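Local coordinates for protein probable FAD-dependent oxidoreductase PA4991 (Pseudomonas aeruginosa PAO1, PDB 5EZ7) that is a monomeric flavoenzyme that binds one FAD and probably works as an oxidoreductase on a substrate still unknown, at residues A71-M75 with A348-D352; R327-L333 with D352-V357; P76-R80 with T151-F155. All coordinates share one frame; numbering follows the deposited sequence.

Interaction 1 of 3, residues A71-M75 with A348-D352. With FAD (flavin-adenine dinucleotide), chain B.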
loop_
_atom_site.group_PDB
_atom_site.type_symbol
_atom_site.label_atom_id
_atom_site.label_comp_id
_atom_site.label_asym_id
_atom_site.label_seq_id
_atom_site.Cartn_x
_atom_site.Cartn_y
_atom_site.Cartn_z
ATOM N N ALA A 71 -16.175 5.261 -3.787
ATOM C CA ALA A 71 -14.800 5.277 -4.285
ATOM C C ALA A 71 -14.156 3.893 -4.166
ATOM O O ALA A 71 -13.672 3.348 -5.149
ATOM C CB ALA A 71 -13.987 6.330 -3.564
ATOM N N ILE A 72 -14.208 3.313 -2.970
ATOM C CA ILE A 72 -13.727 1.948 -2.730
ATOM C C ILE A 72 -14.420 0.853 -3.574
ATOM O O ILE A 72 -13.752 -0.072 -4.029
ATOM C CB ILE A 72 -13.783 1.584 -1.218
ATOM C CG1 ILE A 72 -13.004 0.317 -0.913
ATOM C CG2 ILE A 72 -15.207 1.400 -0.735
ATOM C CD1 ILE A 72 -11.524 0.495 -1.062
ATOM N N ALA A 73 -15.726 0.972 -3.792
ATOM C CA ALA A 73 -16.531 -0.068 -4.497
ATOM C C ALA A 73 -16.070 -0.352 -5.939
ATOM O O ALA A 73 -16.188 -1.475 -6.454
ATOM C CB ALA A 73 -18.005 0.335 -4.508
ATOM N N ASP A 74 -15.531 0.682 -6.569
ATOM C CA ASP A 74 -15.025 0.597 -7.923
ATOM C C ASP A 74 -13.542 0.157 -8.022
ATOM O O ASP A 74 -13.030 -0.012 -9.124
ATOM C CB ASP A 74 -15.224 1.965 -8.586
ATOM C CG ASP A 74 -15.269 1.875 -10.092
ATOM O OD1 ASP A 74 -16.082 1.080 -10.619
ATOM O OD2 ASP A 74 -14.479 2.587 -10.755
ATOM N N MET A 75 -12.855 -0.056 -6.894
ATOM C CA MET A 75 -11.416 -0.332 -6.933
ATOM C C MET A 75 -11.071 -1.693 -7.574
ATOM O O MET A 75 -10.297 -1.712 -8.513
ATOM C CB MET A 75 -10.774 -0.132 -5.564
ATOM C CG MET A 75 -10.589 1.337 -5.145
ATOM S SD MET A 75 -9.697 2.447 -6.298
ATOM C CE MET A 75 -11.052 3.442 -6.888
ATOM N N ALA A 348 -5.618 -0.249 -1.804
ATOM C CA ALA A 348 -6.713 -0.303 -2.739
ATOM C C ALA A 348 -7.079 1.030 -3.357
ATOM O O ALA A 348 -7.458 1.084 -4.523
ATOM C CB ALA A 348 -7.941 -0.867 -2.032
ATOM N N LEU A 349 -7.011 2.086 -2.538
ATOM C CA LEU A 349 -7.468 3.444 -2.863
ATOM C C LEU A 349 -6.360 4.358 -3.434
ATOM O O LEU A 349 -6.540 5.573 -3.565
ATOM C CB LEU A 349 -8.075 4.065 -1.583
ATOM C CG LEU A 349 -9.479 3.611 -1.160
ATOM C CD1 LEU A 349 -9.836 4.123 0.243
ATOM C CD2 LEU A 349 -10.519 4.132 -2.113
ATOM N N ALA A 350 -5.213 3.786 -3.769
ATOM C CA ALA A 350 -4.155 4.577 -4.377
ATOM C C ALA A 350 -4.609 5.224 -5.679
ATOM O O ALA A 350 -4.271 6.364 -5.912
ATOM C CB ALA A 350 -2.911 3.765 -4.610
ATOM N N PRO A 351 -5.408 4.527 -6.512
ATOM C CA PRO A 351 -5.901 5.212 -7.708
ATOM C C PRO A 351 -6.880 6.397 -7.440
ATOM O O PRO A 351 -7.045 7.268 -8.297
ATOM C CB PRO A 351 -6.602 4.087 -8.502
ATOM C CG PRO A 351 -6.229 2.806 -7.844
ATOM C CD PRO A 351 -5.911 3.146 -6.431
ATOM N N ASP A 352 -7.548 6.395 -6.291
ATOM C CA ASP A 352 -8.423 7.485 -5.882
ATOM C C ASP A 352 -7.562 8.662 -5.409
ATOM O O ASP A 352 -7.906 9.825 -5.633
ATOM C CB ASP A 352 -9.417 7.018 -4.789
ATOM C CG ASP A 352 -10.424 8.097 -4.415
ATOM O OD1 ASP A 352 -11.262 8.451 -5.287
ATOM O OD2 ASP A 352 -10.376 8.624 -3.266
HETATM P PA FAD B . 3.897 4.060 2.502
HETATM O O1A FAD B . 3.801 2.735 1.820
HETATM O O2A FAD B . 4.171 4.142 3.978
HETATM O O5B FAD B . 4.984 4.897 1.707
HETATM C C5B FAD B . 5.518 6.111 2.197
HETATM C C4B FAD B . 6.904 6.225 1.598
HETATM O O4B FAD B . 7.441 7.526 1.890
HETATM C C3B FAD B . 7.853 5.168 2.171
HETATM O O3B FAD B . 8.440 4.388 1.126
HETATM C C2B FAD B . 8.879 5.993 2.925
HETATM O O2B FAD B . 10.197 5.449 2.932
HETATM C C1B FAD B . 8.803 7.349 2.219
HETATM N N9A FAD B . 9.222 8.471 3.068
HETATM C C8A FAD B . 8.887 8.670 4.355
HETATM N N7A FAD B . 9.461 9.798 4.809
HETATM C C5A FAD B . 10.163 10.337 3.805
HETATM C C6A FAD B . 11.006 11.529 3.642
HETATM N N6A FAD B . 11.166 12.358 4.684
HETATM N N1A FAD B . 11.570 11.757 2.444
HETATM C C2A FAD B . 11.388 10.912 1.413
HETATM N N3A FAD B . 10.633 9.797 1.492
HETATM C C4A FAD B . 10.011 9.466 2.651
HETATM N N1 FAD B . -4.671 -1.725 2.236
HETATM C C2 FAD B . -5.418 -2.450 1.377
HETATM O O2 FAD B . -6.078 -1.852 0.494
HETATM N N3 FAD B . -5.478 -3.791 1.433
HETATM C C4 FAD B . -4.811 -4.497 2.342
HETATM O O4 FAD B . -4.873 -5.742 2.367
HETATM C C4X FAD B . -3.975 -3.779 3.311
HETATM N N5 FAD B . -3.279 -4.439 4.256
HETATM C C5X FAD B . -2.507 -3.770 5.132
HETATM C C6 FAD B . -1.792 -4.491 6.080
HETATM C C7 FAD B . -0.984 -3.845 6.995
HETATM C C7M FAD B . -0.209 -4.645 7.997
HETATM C C8 FAD B . -0.861 -2.366 6.944
HETATM C C8M FAD B . 0.017 -1.599 7.910
HETATM C C9 FAD B . -1.583 -1.651 6.006
HETATM C C9A FAD B . -2.412 -2.289 5.085
HETATM N N10 FAD B . -3.159 -1.582 4.101
HETATM C C10 FAD B . -3.939 -2.307 3.192
HETATM C "C1'" FAD B . -3.094 -0.135 3.979
HETATM C "C2'" FAD B . -1.945 0.205 3.045
HETATM O "O2'" FAD B . -0.779 -0.575 3.338
HETATM C "C3'" FAD B . -1.624 1.692 3.101
HETATM O "O3'" FAD B . -2.860 2.433 3.060
HETATM C "C4'" FAD B . -0.745 2.105 1.922
HETATM O "O4'" FAD B . 0.232 1.110 1.617
HETATM C "C5'" FAD B . -0.017 3.405 2.203
HETATM O "O5'" FAD B . 0.663 3.826 1.012
HETATM P P FAD B . 1.602 5.117 1.075
HETATM O O1P FAD B . 2.425 5.166 -0.185
HETATM O O2P FAD B . 0.718 6.256 1.438
HETATM O O3P FAD B . 2.499 4.846 2.377
#
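Met-75 meets the flat peptide carbonyl of Ala-348 with two atoms: CG comes down from well above its plane, while SD of Met-75, 3.2 Å from Ala-348 O, approaches at a lower tilt. A second flat group, the carboxylate of Asp-352, receives the methyl of Ala-71 over one face, Ala-71 CB standing 3.9 Å from OD1 of Asp-352. With CG of Met-75 beside its backbone N (chi1 -75°), a bend at chi2 brings SD back to the same oxygen that CG touches. The sulfur also packs on the CG and CD side of the Pro-351 ring, SD 3.8 Å from Pro-351 CG, the two side chains sliding past each other in opposite directions. Beside it, Ile-72 holds CG1 anti to its backbone N (chi1 -167°), which sends CD1 across Leu-349 at about a right angle, with Ile-72 CD1 3.7 Å from Leu-349 CG; the same methyl meets Ala-348 CB at 4.0 Å. No hydrogen bond joins the two segments. The oxygen of Ala-348 is instead bonded by NE1 of Trp-79, and Asp-352 is engaged by Arg-356. On the cofactor side, Ala-348 N donates a nearly straight bond, 2.8 Å and 172°, to O2 of FAD. Leu-349 is the N-cap of helix 350-364, and this buried, largely apolar contact lies where the helix start faces the pyrimidine end of the flavin. The amide, together with the helix end, would be expected to favour negative charge on the N1-C2-O2 region of reduced flavin.

Interaction 2 of 3, residues R327-L333 with D352-V357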
loop_
_atom_site.group_PDB
_atom_site.type_symbol
_atom_site.label_atom_id
_atom_site.label_comp_id
_atom_site.label_asym_id
_atom_site.label_seq_id
_atom_site.Cartn_x
_atom_site.Cartn_y
_atom_site.Cartn_z
ATOM N N ARG A 327 -13.875 12.086 4.032
ATOM C CA ARG A 327 -14.906 11.133 3.625
ATOM C C ARG A 327 -14.320 9.738 3.854
ATOM O O ARG A 327 -13.259 9.430 3.312
ATOM C CB ARG A 327 -15.237 11.329 2.149
ATOM C CG ARG A 327 -16.079 12.555 1.881
ATOM C CD ARG A 327 -16.435 12.663 0.423
ATOM N NE ARG A 327 -17.481 13.664 0.242
ATOM C CZ ARG A 327 -18.235 13.809 -0.853
ATOM N NH1 ARG A 327 -18.060 13.027 -1.920
ATOM N NH2 ARG A 327 -19.169 14.760 -0.888
ATOM N N PRO A 328 -14.974 8.892 4.664
ATOM C CA PRO A 328 -14.347 7.628 5.066
ATOM C C PRO A 328 -13.735 6.658 4.013
ATOM O O PRO A 328 -12.504 6.447 4.041
ATOM C CB PRO A 328 -15.440 6.962 5.894
ATOM C CG PRO A 328 -16.064 8.120 6.589
ATOM C CD PRO A 328 -16.102 9.227 5.557
ATOM N N ASP A 329 -14.500 6.052 3.100
ATOM C CA ASP A 329 -13.854 5.032 2.194
ATOM C C ASP A 329 -13.208 5.709 0.980
ATOM O O ASP A 329 -13.442 5.316 -0.163
ATOM C CB ASP A 329 -14.857 3.969 1.712
ATOM C CG ASP A 329 -15.567 3.221 2.861
ATOM O OD1 ASP A 329 -14.897 2.836 3.834
ATOM O OD2 ASP A 329 -16.804 2.984 2.766
ATOM N N ASN A 330 -12.416 6.750 1.251
ATOM C CA ASN A 330 -11.785 7.617 0.217
ATOM C C ASN A 330 -10.363 7.924 0.600
ATOM O O ASN A 330 -9.994 7.873 1.787
ATOM C CB ASN A 330 -12.506 8.950 0.054
ATOM C CG ASN A 330 -13.932 8.792 -0.410
ATOM O OD1 ASN A 330 -14.218 8.915 -1.600
ATOM N ND2 ASN A 330 -14.838 8.513 0.526
ATOM N N ALA A 331 -9.553 8.229 -0.403
ATOM C CA ALA A 331 -8.245 8.773 -0.157
ATOM C C ALA A 331 -8.468 10.137 0.464
ATOM O O ALA A 331 -9.546 10.699 0.333
ATOM C CB ALA A 331 -7.479 8.911 -1.467
ATOM N N PHE A 332 -7.469 10.634 1.180
ATOM C CA PHE A 332 -7.495 11.993 1.743
ATOM C C PHE A 332 -6.411 12.887 1.068
ATOM O O PHE A 332 -5.232 12.485 0.919
ATOM C CB PHE A 332 -7.287 11.925 3.264
ATOM C CG PHE A 332 -7.149 13.271 3.917
ATOM C CD1 PHE A 332 -5.921 13.924 3.961
ATOM C CD2 PHE A 332 -8.267 13.929 4.429
ATOM C CE1 PHE A 332 -5.831 15.177 4.535
ATOM C CE2 PHE A 332 -8.167 15.204 4.974
ATOM C CZ PHE A 332 -6.951 15.815 5.045
ATOM N N LEU A 333 -6.808 14.093 0.691
ATOM C CA LEU A 333 -5.889 15.086 0.173
ATOM C C LEU A 333 -6.191 16.452 0.728
ATOM O O LEU A 333 -7.340 16.814 0.852
ATOM C CB LEU A 333 -5.988 15.144 -1.339
ATOM C CG LEU A 333 -4.979 16.021 -2.099
ATOM C CD1 LEU A 333 -3.550 15.643 -1.852
ATOM C CD2 LEU A 333 -5.265 15.887 -3.575
ATOM N N ASP A 352 -7.548 6.395 -6.291
ATOM C CA ASP A 352 -8.423 7.485 -5.882
ATOM C C ASP A 352 -7.562 8.662 -5.409
ATOM O O ASP A 352 -7.906 9.825 -5.633
ATOM C CB ASP A 352 -9.417 7.018 -4.789
ATOM C CG ASP A 352 -10.424 8.097 -4.415
ATOM O OD1 ASP A 352 -11.262 8.451 -5.287
ATOM O OD2 ASP A 352 -10.376 8.624 -3.266
ATOM N N PHE A 353 -6.434 8.359 -4.784
ATOM C CA PHE A 353 -5.478 9.399 -4.361
ATOM C C PHE A 353 -4.932 10.134 -5.573
ATOM O O PHE A 353 -5.007 11.359 -5.613
ATOM C CB PHE A 353 -4.355 8.820 -3.498
ATOM C CG PHE A 353 -3.304 9.819 -3.093
ATOM C CD1 PHE A 353 -3.530 10.712 -2.045
ATOM C CD2 PHE A 353 -2.078 9.861 -3.734
ATOM C CE1 PHE A 353 -2.570 11.627 -1.659
ATOM C CE2 PHE A 353 -1.101 10.775 -3.346
ATOM C CZ PHE A 353 -1.355 11.665 -2.321
ATOM N N ALA A 354 -4.444 9.385 -6.565
ATOM C CA ALA A 354 -4.107 9.930 -7.871
ATOM C C ALA A 354 -5.223 10.790 -8.500
ATOM O O ALA A 354 -4.961 11.902 -8.895
ATOM C CB ALA A 354 -3.639 8.835 -8.824
ATOM N N ASP A 355 -6.446 10.284 -8.582
ATOM C CA ASP A 355 -7.601 11.080 -9.126
ATOM C C ASP A 355 -7.778 12.404 -8.406
ATOM O O ASP A 355 -8.072 13.399 -9.053
ATOM C CB ASP A 355 -8.945 10.352 -8.994
ATOM C CG ASP A 355 -9.035 9.079 -9.832
ATOM O OD1 ASP A 355 -8.356 8.972 -10.876
ATOM O OD2 ASP A 355 -9.804 8.159 -9.435
ATOM N N ARG A 356 -7.604 12.410 -7.078
ATOM C CA ARG A 356 -7.828 13.610 -6.289
ATOM C C ARG A 356 -6.751 14.627 -6.576
ATOM O O ARG A 356 -7.059 15.815 -6.700
ATOM C CB ARG A 356 -7.991 13.321 -4.804
ATOM C CG ARG A 356 -9.424 12.946 -4.453
ATOM C CD ARG A 356 -9.509 11.894 -3.363
ATOM N NE ARG A 356 -10.905 11.505 -3.087
ATOM C CZ ARG A 356 -11.738 12.152 -2.256
ATOM N NH1 ARG A 356 -11.329 13.232 -1.585
ATOM N NH2 ARG A 356 -12.997 11.725 -2.085
ATOM N N VAL A 357 -5.511 14.163 -6.746
ATOM C CA VAL A 357 -4.433 15.044 -7.138
ATOM C C VAL A 357 -4.659 15.580 -8.565
ATOM O O VAL A 357 -4.499 16.795 -8.798
ATOM C CB VAL A 357 -3.057 14.372 -7.005
ATOM C CG1 VAL A 357 -1.966 15.203 -7.657
ATOM C CG2 VAL A 357 -2.710 14.120 -5.535
#
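Arg-356 reaches Ala-331 and Asn-330 through a chain bent at chi2 and otherwise extended at chi3, which carries its guanidinium out along the loop ahead of strand 332-336. Leu-333, with CG anti to its backbone N (chi1 -173°), extends from that strand to the helix, where its CD2 lies 3.6 Å from the backbone C of Arg-356 and 3.7 Å from CG2 of Val-357. The leucine crosses both Val-357 and Phe-353 at about a right angle. Phe-353 turns its ring edge to the strand: the oxygen of Phe-332 lies in the ring plane, 3.8 Å from Phe-353 CE1, while Val-357 CG2 sits over one face near the rim. Ala-331 comes in close, its CB 3.7 Å from CB of Phe-353. The carbonyl oxygen of Ala-331 lies 3.5 Å above the guanidinium plane of Arg-356, offset toward its rim, and is not hydrogen-bonded to it. NH2 of Arg-356 gives only a weak bond, 3.1 Å, to OD1 of Asn-330, whose amide plane is turned 59° from the guanidinium. The firmer link is Ala-331 N to Asp-352 OD2, 3.0 Å with an angle of 156°, using the anti lone pair of the oxygen. That same OD2 takes Arg-356 NE, one helical turn on, in a salt bridge whose hydrogen-bond geometry is weak. Helix 350-364 is thus joined by polar bonds to the loop leading into edge strand 332-336 of the six-stranded, Rossmann-like sheet, and by Leu-333 to the strand itself. One buried carboxylate oxygen serves both a loop amide and an arginine, whose positive charge probably favours the ionised aspartate.

Interaction 3 of 3, residues P76-R80 with T151-F155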
loop_
_atom_site.group_PDB
_atom_site.type_symbol
_atom_site.label_atom_id
_atom_site.label_comp_id
_atom_site.label_asym_id
_atom_site.label_seq_id
_atom_site.Cartn_x
_atom_site.Cartn_y
_atom_site.Cartn_z
ATOM N N PRO A 76 -11.699 -2.809 -7.147
ATOM C CA PRO A 76 -11.354 -4.078 -7.837
ATOM C C PRO A 76 -11.498 -4.026 -9.370
ATOM O O PRO A 76 -10.612 -4.492 -10.068
ATOM C CB PRO A 76 -12.304 -5.123 -7.209
ATOM C CG PRO A 76 -12.789 -4.491 -5.943
ATOM C CD PRO A 76 -12.822 -3.000 -6.210
ATOM N N ARG A 77 -12.559 -3.428 -9.891
ATOM C CA ARG A 77 -12.670 -3.277 -11.349
ATOM C C ARG A 77 -11.492 -2.458 -11.914
ATOM O O ARG A 77 -10.797 -2.872 -12.833
ATOM C CB ARG A 77 -14.008 -2.633 -11.718
ATOM C CG ARG A 77 -14.272 -2.493 -13.213
ATOM C CD ARG A 77 -15.487 -1.595 -13.486
ATOM N NE ARG A 77 -15.283 -0.206 -13.048
ATOM C CZ ARG A 77 -14.574 0.716 -13.705
ATOM N NH1 ARG A 77 -13.989 0.429 -14.860
ATOM N NH2 ARG A 77 -14.431 1.951 -13.215
ATOM N N ARG A 78 -11.253 -1.297 -11.335
ATOM C CA ARG A 78 -10.147 -0.463 -11.795
ATOM C C ARG A 78 -8.754 -1.137 -11.774
ATOM O O ARG A 78 -8.016 -1.028 -12.734
ATOM C CB ARG A 78 -10.157 0.861 -11.052
ATOM C CG ARG A 78 -11.317 1.746 -11.530
ATOM C CD ARG A 78 -11.370 3.109 -10.854
ATOM N NE ARG A 78 -10.215 3.930 -11.160
ATOM C CZ ARG A 78 -9.993 5.127 -10.622
ATOM N NH1 ARG A 78 -10.863 5.641 -9.746
ATOM N NH2 ARG A 78 -8.888 5.813 -10.946
ATOM N N TRP A 79 -8.431 -1.878 -10.720
ATOM C CA TRP A 79 -7.140 -2.564 -10.630
ATOM C C TRP A 79 -7.046 -3.722 -11.596
ATOM O O TRP A 79 -6.019 -3.910 -12.238
ATOM C CB TRP A 79 -6.902 -3.085 -9.226
ATOM C CG TRP A 79 -6.582 -2.042 -8.250
ATOM C CD1 TRP A 79 -7.425 -1.171 -7.720
ATOM C CD2 TRP A 79 -5.327 -1.804 -7.647
ATOM N NE1 TRP A 79 -6.794 -0.376 -6.812
ATOM C CE2 TRP A 79 -5.492 -0.748 -6.752
ATOM C CE3 TRP A 79 -4.063 -2.379 -7.781
ATOM C CZ2 TRP A 79 -4.459 -0.241 -5.992
ATOM C CZ3 TRP A 79 -3.027 -1.881 -7.012
ATOM C CH2 TRP A 79 -3.241 -0.828 -6.116
ATOM N N ARG A 80 -8.139 -4.466 -11.718
ATOM C CA ARG A 80 -8.270 -5.516 -12.735
ATOM C C ARG A 80 -7.989 -4.981 -14.135
ATOM O O ARG A 80 -7.137 -5.513 -14.844
ATOM C CB ARG A 80 -9.673 -6.168 -12.673
ATOM C CG ARG A 80 -9.992 -7.218 -13.751
ATOM C CD ARG A 80 -9.491 -8.611 -13.412
ATOM N NE ARG A 80 -10.226 -9.185 -12.285
ATOM C CZ ARG A 80 -9.981 -10.380 -11.726
ATOM N NH1 ARG A 80 -9.012 -11.193 -12.178
ATOM N NH2 ARG A 80 -10.717 -10.768 -10.684
ATOM N N THR A 151 -15.167 -10.392 -5.707
ATOM C CA THR A 151 -14.521 -9.747 -6.864
ATOM C C THR A 151 -13.188 -9.145 -6.485
ATOM O O THR A 151 -12.402 -8.819 -7.353
ATOM C CB THR A 151 -15.373 -8.585 -7.462
ATOM O OG1 THR A 151 -15.580 -7.556 -6.467
ATOM C CG2 THR A 151 -16.722 -9.112 -8.000
ATOM N N GLU A 152 -12.969 -8.950 -5.192
ATOM C CA GLU A 152 -11.698 -8.480 -4.669
ATOM C C GLU A 152 -10.520 -9.352 -5.141
ATOM O O GLU A 152 -10.682 -10.521 -5.397
ATOM C CB GLU A 152 -11.760 -8.427 -3.136
ATOM C CG GLU A 152 -12.839 -7.503 -2.553
ATOM C CD GLU A 152 -12.765 -7.358 -1.021
ATOM O OE1 GLU A 152 -13.576 -6.550 -0.462
ATOM O OE2 GLU A 152 -11.891 -8.016 -0.381
ATOM N N ILE A 153 -9.347 -8.748 -5.263
ATOM C CA ILE A 153 -8.179 -9.353 -5.902
ATOM C C ILE A 153 -7.076 -9.277 -4.895
ATOM O O ILE A 153 -7.067 -8.329 -4.080
ATOM C CB ILE A 153 -7.606 -8.492 -7.055
ATOM C CG1 ILE A 153 -8.662 -7.926 -7.976
ATOM C CG2 ILE A 153 -6.625 -9.286 -7.904
ATOM C CD1 ILE A 153 -8.140 -6.727 -8.761
ATOM N N VAL A 154 -6.101 -10.183 -4.992
ATOM C CA VAL A 154 -4.882 -10.082 -4.170
ATOM C C VAL A 154 -3.616 -10.038 -4.999
ATOM O O VAL A 154 -3.311 -10.984 -5.710
ATOM C CB VAL A 154 -4.755 -11.241 -3.184
ATOM C CG1 VAL A 154 -3.558 -11.020 -2.262
ATOM C CG2 VAL A 154 -6.057 -11.395 -2.408
ATOM N N PHE A 155 -2.871 -8.945 -4.830
ATOM C CA PHE A 155 -1.713 -8.602 -5.646
ATOM C C PHE A 155 -0.473 -9.065 -4.925
ATOM O O PHE A 155 -0.436 -9.012 -3.728
ATOM C CB PHE A 155 -1.609 -7.068 -5.873
ATOM C CG PHE A 155 -2.229 -6.587 -7.156
ATOM C CD1 PHE A 155 -3.597 -6.513 -7.293
ATOM C CD2 PHE A 155 -1.444 -6.210 -8.239
ATOM C CE1 PHE A 155 -4.195 -6.085 -8.492
ATOM C CE2 PHE A 155 -2.036 -5.793 -9.440
ATOM C CZ PHE A 155 -3.416 -5.749 -9.567
#
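Pro-76 and Glu-152 mark the closest backbone approach, their CA atoms 5.4 Å apart, where helix 75-82 leans on strand 153-155, the middle strand of a three-stranded antiparallel sheet. The axes of helix 76-80 and strand 153-155 cross at 48° with a closest approach of 9.9 Å, a helix-on-sheet arrangement whose contact runs from Pro-76 at Thr-151 to Trp-79 at Phe-155. At the near end Pro-76 CB meets the carbonyl oxygen of Thr-151 at 3.7 Å, and the pyrrolidine runs obliquely past the threonine hydroxyl. Further on, the aromatic residues form a T-shaped (edge-to-face) pair: Trp-79 turns the edge of its six-membered ring to the face of Phe-155, with centroids 5.3 Å apart and planes at 67°. CE3 of Trp-79 is the touching atom, lying above the phenyl plane toward the CE1 and CZ rim. Trp-79 places CG beside its own backbone N (chi1 -73°), which lets the indole pack on Leu-347 of the FAD site and meet Trp-21, its NE1 bonded to Ala-348 O. The guanidinium of Arg-80 passes near Thr-151 O without bonding to it, its charge being paired with Glu-99. Strand 153-155 is itself held between strands 52-53 and 96-98, and the former includes FAD-binding Ile-52, so the helix rests on a sheet that borders the cofactor pocket. Between proline and tryptophan, Ile-153 pushes its CD1 methyl against the first helical turn, 3.6 Å from Pro-76 O and 3.7 Å from Arg-80 N, two atoms that are hydrogen-bonded to each other.

How the interactions relate
Interactions 1 and 2 lie about 8 Å apart, centre to centre, and share both helix 350-364 and Asp-352; Ala-71 also packs directly on the loop of interaction 2 at Asn-330. Interaction 3, about 10 Å from interaction 1 and 18 Å from interaction 2, uses helix 75-82, which follows helix 70-73 after a single residue. Along the chain it is nested within the loop closed by interaction 1, whereas the segments of interactions 1 and 2 alternate. Arg-78 and Asp-355 form a salt bridge between interactions 2 and 3. Together the contacts connect the edge of the Rossmann-like sheet, the start of helix 350-364, beside FAD-binding Ala-348, and the small antiparallel sheet.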